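Long-range contact in putative gdp-fucose protein o-fucosyltransferase 1 (Caenorhabditis elegans, PDB 3ZY2), which belongs to the protein O-fucosyltransferase 1 family of glycosyltransferases with a GT-B fold: residues G9-C14 with L169-A174. Residues are numbered along the deposited sequence; the frame is centred on the assembly and turned at random.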
loop_
_atom_site.group_PDB
_atom_site.type_symbol
_atom_site.label_atom_id
_atom_site.label_comp_id
_atom_site.label_asym_id
_atom_site.label_seq_id
_atom_site.Cartn_x
_atom_site.Cartn_y
_atom_site.Cartn_z
ATOM N N GLY A 9 20.307 -5.798 14.918
ATOM C CA GLY A 9 19.469 -4.621 14.755
ATOM C C GLY A 9 18.053 -4.791 15.271
ATOM O O GLY A 9 17.734 -5.774 15.975
ATOM N N TYR A 10 17.219 -3.824 14.908
ATOM C CA TYR A 10 15.869 -3.666 15.475
ATOM C C TYR A 10 14.797 -3.481 14.420
ATOM O O TYR A 10 15.065 -3.064 13.288
ATOM C CB TYR A 10 15.827 -2.451 16.423
ATOM C CG TYR A 10 16.748 -2.635 17.588
ATOM C CD1 TYR A 10 18.119 -2.332 17.475
ATOM C CD2 TYR A 10 16.281 -3.154 18.797
ATOM C CE1 TYR A 10 18.980 -2.533 18.541
ATOM C CE2 TYR A 10 17.142 -3.356 19.857
ATOM C CZ TYR A 10 18.484 -3.044 19.722
ATOM O OH TYR A 10 19.300 -3.256 20.803
ATOM N N ILE A 11 13.564 -3.783 14.816
ATOM C CA ILE A 11 12.376 -3.430 14.051
ATOM C C ILE A 11 11.491 -2.589 14.948
ATOM O O ILE A 11 11.264 -2.964 16.097
ATOM C CB ILE A 11 11.593 -4.686 13.597
ATOM C CG1 ILE A 11 12.367 -5.461 12.538
ATOM C CG2 ILE A 11 10.199 -4.326 13.061
ATOM C CD1 ILE A 11 11.938 -6.921 12.460
ATOM N N VAL A 12 10.988 -1.482 14.420
ATOM C CA VAL A 12 10.008 -0.642 15.140
ATOM C C VAL A 12 8.882 -0.330 14.173
ATOM O O VAL A 12 9.118 -0.181 12.961
ATOM C CB VAL A 12 10.653 0.646 15.745
ATOM C CG1 VAL A 12 11.260 1.560 14.664
ATOM C CG2 VAL A 12 9.636 1.402 16.616
ATOM N N PHE A 13 7.653 -0.290 14.676
ATOM C CA PHE A 13 6.500 -0.076 13.790
ATOM C C PHE A 13 5.359 0.586 14.520
ATOM O O PHE A 13 5.286 0.543 15.767
ATOM C CB PHE A 13 6.021 -1.405 13.151
ATOM C CG PHE A 13 5.168 -2.247 14.072
ATOM C CD1 PHE A 13 5.745 -2.955 15.122
ATOM C CD2 PHE A 13 3.776 -2.295 13.882
ATOM C CE1 PHE A 13 4.941 -3.711 15.994
ATOM C CE2 PHE A 13 2.958 -3.045 14.760
ATOM C CZ PHE A 13 3.552 -3.748 15.802
ATOM N N CYS A 14 4.476 1.185 13.726
ATOM C CA CYS A 14 3.197 1.699 14.200
ATOM C C CYS A 14 2.086 0.698 13.903
ATOM O O CYS A 14 1.930 0.305 12.734
ATOM C CB CYS A 14 2.841 3.011 13.510
ATOM S SG CYS A 14 1.273 3.655 14.153
ATOM N N LEU A 169 14.881 -1.135 11.239
ATOM C CA LEU A 169 13.880 -1.099 10.190
ATOM C C LEU A 169 12.640 -0.478 10.803
ATOM O O LEU A 169 12.129 -0.990 11.798
ATOM C CB LEU A 169 13.555 -2.515 9.684
ATOM C CG LEU A 169 14.392 -3.299 8.669
ATOM C CD1 LEU A 169 15.841 -2.810 8.469
ATOM C CD2 LEU A 169 14.365 -4.780 8.966
ATOM N N ALA A 170 12.158 0.620 10.232
ATOM C CA ALA A 170 11.011 1.342 10.781
ATOM C C ALA A 170 9.846 1.354 9.813
ATOM O O ALA A 170 9.972 1.848 8.707
ATOM C CB ALA A 170 11.410 2.766 11.151
ATOM N N PHE A 171 8.705 0.817 10.240
ATOM C CA PHE A 171 7.526 0.655 9.382
ATOM C C PHE A 171 6.346 1.498 9.895
ATOM O O PHE A 171 5.911 1.333 11.043
ATOM C CB PHE A 171 7.089 -0.815 9.373
ATOM C CG PHE A 171 8.136 -1.790 8.903
ATOM C CD1 PHE A 171 9.051 -2.361 9.805
ATOM C CD2 PHE A 171 8.166 -2.216 7.569
ATOM C CE1 PHE A 171 9.983 -3.288 9.381
ATOM C CE2 PHE A 171 9.095 -3.143 7.151
ATOM C CZ PHE A 171 10.020 -3.669 8.031
ATOM N N SER A 172 5.803 2.385 9.069
ATOM C CA SER A 172 4.633 3.144 9.515
ATOM C C SER A 172 3.360 2.322 9.395
ATOM O O SER A 172 2.361 2.614 10.059
ATOM C CB SER A 172 4.482 4.489 8.800
ATOM O OG SER A 172 3.947 5.459 9.699
ATOM N N SER A 173 3.407 1.275 8.579
ATOM C CA SER A 173 2.350 0.280 8.577
ATOM C C SER A 173 2.912 -1.065 9.003
ATOM O O SER A 173 3.962 -1.481 8.533
ATOM C CB SER A 173 1.716 0.166 7.200
ATOM O OG SER A 173 0.851 1.261 6.981
ATOM N N ALA A 174 2.176 -1.756 9.864
ATOM C CA ALA A 174 2.645 -3.029 10.404
ATOM C C ALA A 174 3.007 -3.985 9.271
ATOM O O ALA A 174 2.173 -4.211 8.378
ATOM C CB ALA A 174 1.567 -3.631 11.296
#
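Tyr10 O accepts the N-H of Leu169 at 2.8 Å, the first bond between two parallel neighbours, strands 10-13 and 168-171, inside the six-stranded sheet of a Rossmann-like domain, one of the two such domains of the GT-B fold. Parallelism is measured directly: the N-to-C directions of 10-13 and 169-171 differ by 14°. The same Tyr10 oxygen also receives Arg39 NH1. Ile11, whose backbone bonds strand 40-42 instead, presents its side chain to the face shared with Leu169 and Phe171, and helix 20-37 covers that face. Because Ile11 CG2 stands anti to the backbone N, this methyl meets the edge of the Phe171 ring, 3.8 Å from Phe171 CE1. Val12 bonds through both its backbone N and its backbone O: the N donates to Leu169 O, and Val12 O takes Phe171 N at 2.9 Å. On the reverse face, Val12 CG1 packs against Ala170 CB at 3.7 Å. Phe13 returns to the Ile11 face, where its CB lies 4.0 Å from Phe171 CB. Its ring, turned by chi1 of 80°, runs on to Ala174, and Phe13 CD2 lies 3.7 Å from Ala174 CB. Beyond the strand, Cys14, disulfide-bonded to Cys16, still gives its N-H to Phe171 O at 3.0 Å, while Cys14 CB rests 3.5 Å from Ser172 O.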